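PDB 3GRH: putative acyl-CoA thioester hydrolase YbhC, which is a putative thioesterase of the outer membrane, built like a pectinesterase yet neither binding pectin nor showing pectinesterase activity. Local coordinates for residues Ala227-Asn239 with Asn258-Val270. Residues are numbered along the deposited sequence; the frame is centred on the assembly and turned at random.
Sequences ALRTDGDQVQINN and NRLETNRQPRTLV
Two successive turns of the right-handed parallel beta-helix of the pectinesterase family meet here, strand 235-238 pairing in parallel with strand 267-270 at 12° between their directions. The ladder runs from Val235 N to Arg267 O, from Leu269 N to Val235 O (2.9 Å) and from Ile237 N to Leu269 O. On the inward face Val235 stacks on Thr268 and Ile237 on Val270, Ile237 CD1 lying 4.2 Å from Val270 CG2; this is the side-chain stacking of a beta-helix core. Just before strand 235-238, Asp233 sets its carboxylate nearly coplanar with the guanidinium of Arg267, the first residue of the other strand, and takes it side-on. Arg267 NE reaches Asp233 OD1 almost straight, 2.9 Å at 177°, on the syn lone pair, while Arg267 NH2 completes the salt bridge at Asp233 OD2. The bend at chi3 (-67°) folds the Arg267 chain back to this carboxylate. The anti lone pair of Asp233 OD1 takes the backbone N of Arg267 (2.8 Å), and an alanine here would probably leave this amide and both NE and NH2 of Arg267 without their carboxylate acceptor, the guanidinium then being held chiefly by NH1 on Phe54 O. Farther out, Arg264 meets Asp231 O end-on with NH1 and NH2, and Arg229 likewise holds Asn258 OD1. Arg229 NE, in a salt bridge, pairs with Asp231 OD1, which Thr252 also binds; Trp197 and Gln199 hold Asp231 OD2. Between the turns one water bonds Thr230 OG1 and Thr268 OG1 and donates to Gly232 O, each at 2.7 Å.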
loop_
_atom_site.group_PDB
_atom_site.type_symbol
_atom_site.label_atom_id
_atom_site.label_comp_id
_atom_site.label_asym_id
_atom_site.label_seq_id
_atom_site.Cartn_x
_atom_site.Cartn_y
_atom_site.Cartn_z
ATOM N N ALA A 227 -3.483 1.176 8.463
ATOM C CA ALA A 227 -4.668 0.374 8.302
ATOM C C ALA A 227 -4.256 -1.031 7.888
ATOM O O ALA A 227 -4.541 -1.959 8.551
ATOM C CB ALA A 227 -5.591 0.975 7.301
ATOM N N LEU A 228 -3.576 -1.155 6.751
ATOM C CA LEU A 228 -3.191 -2.470 6.171
ATOM C C LEU A 228 -1.694 -2.434 5.979
ATOM O O LEU A 228 -1.201 -1.607 5.277
ATOM C CB LEU A 228 -3.851 -2.654 4.841
ATOM C CG LEU A 228 -3.493 -3.940 4.135
ATOM C CD1 LEU A 228 -3.656 -5.225 4.903
ATOM C CD2 LEU A 228 -4.386 -3.963 2.865
ATOM N N ARG A 229 -1.010 -3.436 6.519
ATOM C CA ARG A 229 0.389 -3.710 6.238
ATOM C C ARG A 229 0.510 -5.055 5.593
ATOM O O ARG A 229 -0.079 -6.032 6.084
ATOM C CB ARG A 229 1.153 -3.720 7.495
ATOM C CG ARG A 229 2.562 -4.169 7.356
ATOM C CD ARG A 229 3.418 -4.033 8.541
ATOM N NE ARG A 229 4.700 -4.733 8.390
ATOM C CZ ARG A 229 5.535 -4.921 9.403
ATOM N NH1 ARG A 229 5.278 -4.414 10.607
ATOM N NH2 ARG A 229 6.599 -5.651 9.210
ATOM N N THR A 230 1.229 -5.128 4.486
ATOM C CA THR A 230 1.425 -6.417 3.834
ATOM C C THR A 230 2.904 -6.604 3.541
ATOM O O THR A 230 3.551 -5.715 3.041
ATOM C CB THR A 230 0.498 -6.659 2.639
ATOM O OG1 THR A 230 0.815 -7.910 2.014
ATOM C CG2 THR A 230 0.628 -5.591 1.604
ATOM N N ASP A 231 3.421 -7.770 3.928
ATOM C CA ASP A 231 4.858 -8.112 3.712
ATOM C C ASP A 231 5.016 -9.328 2.787
ATOM O O ASP A 231 6.162 -9.645 2.384
ATOM C CB ASP A 231 5.536 -8.497 5.065
ATOM C CG ASP A 231 5.406 -7.477 6.165
ATOM O OD1 ASP A 231 5.035 -6.315 5.878
ATOM O OD2 ASP A 231 5.662 -7.884 7.372
ATOM N N GLY A 232 3.918 -9.999 2.427
ATOM C CA GLY A 232 3.963 -11.200 1.619
ATOM C C GLY A 232 4.203 -10.928 0.143
ATOM O O GLY A 232 3.960 -9.844 -0.366
ATOM N N ASP A 233 4.667 -11.938 -0.553
ATOM C CA ASP A 233 4.777 -11.881 -2.050
ATOM C C ASP A 233 3.527 -12.435 -2.629
ATOM O O ASP A 233 2.870 -13.321 -2.091
ATOM C CB ASP A 233 5.969 -12.689 -2.506
ATOM C CG ASP A 233 6.341 -12.549 -3.969
ATOM O OD1 ASP A 233 6.236 -11.474 -4.577
ATOM O OD2 ASP A 233 6.881 -13.608 -4.525
ATOM N N GLN A 234 3.206 -12.006 -3.851
ATOM C CA GLN A 234 2.089 -12.480 -4.625
ATOM C C GLN A 234 0.771 -12.178 -3.921
ATOM O O GLN A 234 -0.082 -13.040 -3.909
ATOM C CB GLN A 234 2.231 -13.927 -5.102
ATOM C CG GLN A 234 3.396 -14.099 -6.052
ATOM C CD GLN A 234 3.520 -15.496 -6.640
ATOM O OE1 GLN A 234 2.606 -16.331 -6.564
ATOM N NE2 GLN A 234 4.554 -15.679 -7.350
ATOM N N VAL A 235 0.600 -10.944 -3.421
ATOM C CA VAL A 235 -0.567 -10.545 -2.700
ATOM C C VAL A 235 -1.520 -9.823 -3.648
ATOM O O VAL A 235 -1.070 -9.033 -4.441
ATOM C CB VAL A 235 -0.197 -9.683 -1.553
ATOM C CG1 VAL A 235 -1.374 -8.948 -0.864
ATOM C CG2 VAL A 235 0.657 -10.483 -0.579
ATOM N N GLN A 236 -2.803 -10.129 -3.563
ATOM C CA GLN A 236 -3.818 -9.517 -4.411
ATOM C C GLN A 236 -4.872 -8.890 -3.565
ATOM O O GLN A 236 -5.432 -9.550 -2.707
ATOM C CB GLN A 236 -4.474 -10.491 -5.373
ATOM C CG GLN A 236 -3.500 -11.108 -6.352
ATOM C CD GLN A 236 -4.138 -12.258 -7.097
ATOM O OE1 GLN A 236 -4.995 -11.993 -7.962
ATOM N NE2 GLN A 236 -3.706 -13.513 -6.804
ATOM N N ILE A 237 -5.136 -7.614 -3.780
ATOM C CA ILE A 237 -6.161 -6.871 -3.002
ATOM C C ILE A 237 -7.107 -6.308 -4.044
ATOM O O ILE A 237 -6.655 -5.523 -4.929
ATOM C CB ILE A 237 -5.471 -5.747 -2.235
ATOM C CG1 ILE A 237 -4.599 -6.371 -1.160
ATOM C CG2 ILE A 237 -6.505 -4.870 -1.619
ATOM C CD1 ILE A 237 -3.612 -5.425 -0.569
ATOM N N ASN A 238 -8.385 -6.727 -4.018
ATOM C CA ASN A 238 -9.322 -6.353 -5.066
ATOM C C ASN A 238 -10.605 -5.829 -4.443
ATOM O O ASN A 238 -11.185 -6.454 -3.566
ATOM C CB ASN A 238 -9.631 -7.523 -6.002
ATOM C CG ASN A 238 -10.635 -7.147 -7.029
ATOM O OD1 ASN A 238 -11.767 -7.713 -7.082
ATOM N ND2 ASN A 238 -10.290 -6.153 -7.827
ATOM N N ASN A 239 -11.049 -4.662 -4.884
ATOM C CA ASN A 239 -12.334 -4.078 -4.383
ATOM C C ASN A 239 -12.347 -3.984 -2.896
ATOM O O ASN A 239 -13.257 -4.480 -2.228
ATOM C CB ASN A 239 -13.526 -4.879 -4.882
ATOM C CG ASN A 239 -14.839 -4.142 -4.731
ATOM O OD1 ASN A 239 -14.877 -2.902 -4.748
ATOM N ND2 ASN A 239 -15.908 -4.912 -4.508
ATOM N N ASN A 258 10.483 -8.384 11.781
ATOM C CA ASN A 258 9.743 -7.121 11.771
ATOM C C ASN A 258 10.601 -5.875 11.583
ATOM O O ASN A 258 10.620 -4.979 12.414
ATOM C CB ASN A 258 8.827 -7.020 13.014
ATOM C CG ASN A 258 7.809 -5.945 12.904
ATOM O OD1 ASN A 258 7.515 -5.496 11.841
ATOM N ND2 ASN A 258 7.239 -5.536 14.041
ATOM N N ARG A 259 11.282 -5.785 10.433
ATOM C CA ARG A 259 12.040 -4.606 10.076
ATOM C C ARG A 259 12.300 -4.693 8.599
ATOM O O ARG A 259 12.287 -5.810 8.030
ATOM C CB ARG A 259 13.378 -4.564 10.763
ATOM C CG ARG A 259 14.163 -5.803 10.644
ATOM C CD ARG A 259 15.283 -5.787 11.641
ATOM N NE ARG A 259 16.307 -6.768 11.318
ATOM C CZ ARG A 259 17.392 -6.989 12.059
ATOM N NH1 ARG A 259 17.602 -6.306 13.184
ATOM N NH2 ARG A 259 18.278 -7.903 11.673
ATOM N N LEU A 260 12.537 -3.543 7.990
ATOM C CA LEU A 260 12.841 -3.525 6.548
ATOM C C LEU A 260 14.174 -4.247 6.326
ATOM O O LEU A 260 15.081 -4.205 7.170
ATOM C CB LEU A 260 12.853 -2.115 5.990
ATOM C CG LEU A 260 11.499 -1.468 5.946
ATOM C CD1 LEU A 260 11.592 0.038 5.630
ATOM C CD2 LEU A 260 10.606 -2.196 4.961
ATOM N N GLU A 261 14.242 -4.945 5.205
ATOM C CA GLU A 261 15.344 -5.856 4.830
ATOM C C GLU A 261 16.020 -5.347 3.571
ATOM O O GLU A 261 15.485 -4.489 2.870
ATOM C CB GLU A 261 14.804 -7.272 4.427
ATOM C CG GLU A 261 14.337 -8.149 5.540
ATOM C CD GLU A 261 14.074 -9.613 5.113
ATOM O OE1 GLU A 261 14.197 -9.976 3.906
ATOM O OE2 GLU A 261 13.749 -10.432 6.018
ATOM N N THR A 262 17.150 -5.940 3.215
ATOM C CA THR A 262 17.844 -5.492 2.001
ATOM C C THR A 262 17.840 -6.447 0.836
ATOM O O THR A 262 18.428 -6.100 -0.223
ATOM C CB THR A 262 19.320 -5.232 2.243
ATOM O OG1 THR A 262 19.906 -6.464 2.635
ATOM C CG2 THR A 262 19.581 -4.195 3.304
ATOM N N ASN A 263 17.263 -7.638 0.957
ATOM C CA ASN A 263 17.334 -8.597 -0.157
ATOM C C ASN A 263 16.060 -9.429 -0.302
ATOM O O ASN A 263 16.069 -10.693 -0.259
ATOM C CB ASN A 263 18.564 -9.528 -0.029
ATOM C CG ASN A 263 18.923 -10.231 -1.342
ATOM O OD1 ASN A 263 18.168 -10.211 -2.329
ATOM N ND2 ASN A 263 20.097 -10.860 -1.354
ATOM N N ARG A 264 14.949 -8.735 -0.541
ATOM C CA ARG A 264 13.665 -9.416 -0.707
ATOM C C ARG A 264 12.767 -8.421 -1.427
ATOM O O ARG A 264 12.780 -7.264 -1.065
ATOM C CB ARG A 264 13.056 -9.722 0.632
ATOM C CG ARG A 264 11.884 -10.558 0.545
ATOM C CD ARG A 264 11.448 -11.116 1.880
ATOM N NE ARG A 264 10.165 -11.720 1.588
ATOM C CZ ARG A 264 8.980 -11.182 1.844
ATOM N NH1 ARG A 264 8.850 -10.065 2.588
ATOM N NH2 ARG A 264 7.907 -11.864 1.447
ATOM N N GLN A 265 12.067 -8.839 -2.473
ATOM C CA GLN A 265 11.265 -7.934 -3.252
ATOM C C GLN A 265 9.803 -8.467 -3.412
ATOM O O GLN A 265 9.472 -9.066 -4.431
ATOM C CB GLN A 265 11.900 -7.835 -4.638
ATOM C CG GLN A 265 11.251 -7.055 -5.721
ATOM C CD GLN A 265 11.231 -5.547 -5.561
ATOM O OE1 GLN A 265 11.308 -5.004 -4.428
ATOM N NE2 GLN A 265 11.031 -4.848 -6.694
ATOM N N PRO A 266 8.971 -8.309 -2.407
ATOM C CA PRO A 266 7.586 -8.773 -2.498
ATOM C C PRO A 266 6.787 -8.007 -3.481
ATOM O O PRO A 266 6.981 -6.816 -3.604
ATOM C CB PRO A 266 7.013 -8.511 -1.146
ATOM C CG PRO A 266 7.981 -7.420 -0.619
ATOM C CD PRO A 266 9.255 -7.746 -1.097
ATOM N N ARG A 267 5.923 -8.724 -4.225
ATOM C CA ARG A 267 5.072 -8.136 -5.238
ATOM C C ARG A 267 3.589 -8.178 -4.810
ATOM O O ARG A 267 3.094 -9.207 -4.362
ATOM C CB ARG A 267 5.180 -8.966 -6.500
ATOM C CG ARG A 267 6.568 -8.942 -7.055
ATOM C CD ARG A 267 6.860 -10.035 -8.036
ATOM N NE ARG A 267 6.871 -11.354 -7.442
ATOM C CZ ARG A 267 7.150 -12.476 -8.094
ATOM N NH1 ARG A 267 7.441 -12.444 -9.366
ATOM N NH2 ARG A 267 7.140 -13.637 -7.439
ATOM N N THR A 268 2.952 -7.037 -4.977
ATOM C CA THR A 268 1.531 -6.850 -4.619
ATOM C C THR A 268 0.778 -6.232 -5.768
ATOM O O THR A 268 1.252 -5.266 -6.363
ATOM C CB THR A 268 1.457 -5.927 -3.345
ATOM O OG1 THR A 268 2.291 -6.498 -2.306
ATOM C CG2 THR A 268 0.075 -5.771 -2.821
ATOM N N LEU A 269 -0.443 -6.698 -6.010
ATOM C CA LEU A 269 -1.338 -6.104 -7.005
ATOM C C LEU A 269 -2.572 -5.596 -6.289
ATOM O O LEU A 269 -3.271 -6.406 -5.648
ATOM C CB LEU A 269 -1.770 -7.154 -8.053
ATOM C CG LEU A 269 -2.762 -6.642 -9.086
ATOM C CD1 LEU A 269 -2.122 -5.538 -9.873
ATOM C CD2 LEU A 269 -3.189 -7.795 -9.901
ATOM N N VAL A 270 -2.868 -4.315 -6.416
ATOM C CA VAL A 270 -4.080 -3.706 -5.802
ATOM C C VAL A 270 -4.943 -3.216 -6.966
ATOM O O VAL A 270 -4.475 -2.434 -7.810
ATOM C CB VAL A 270 -3.699 -2.501 -4.930
ATOM C CG1 VAL A 270 -4.980 -1.798 -4.314
ATOM C CG2 VAL A 270 -2.709 -2.893 -3.847
HETATM O O HOH W 1 2.658 -7.537 0.122
#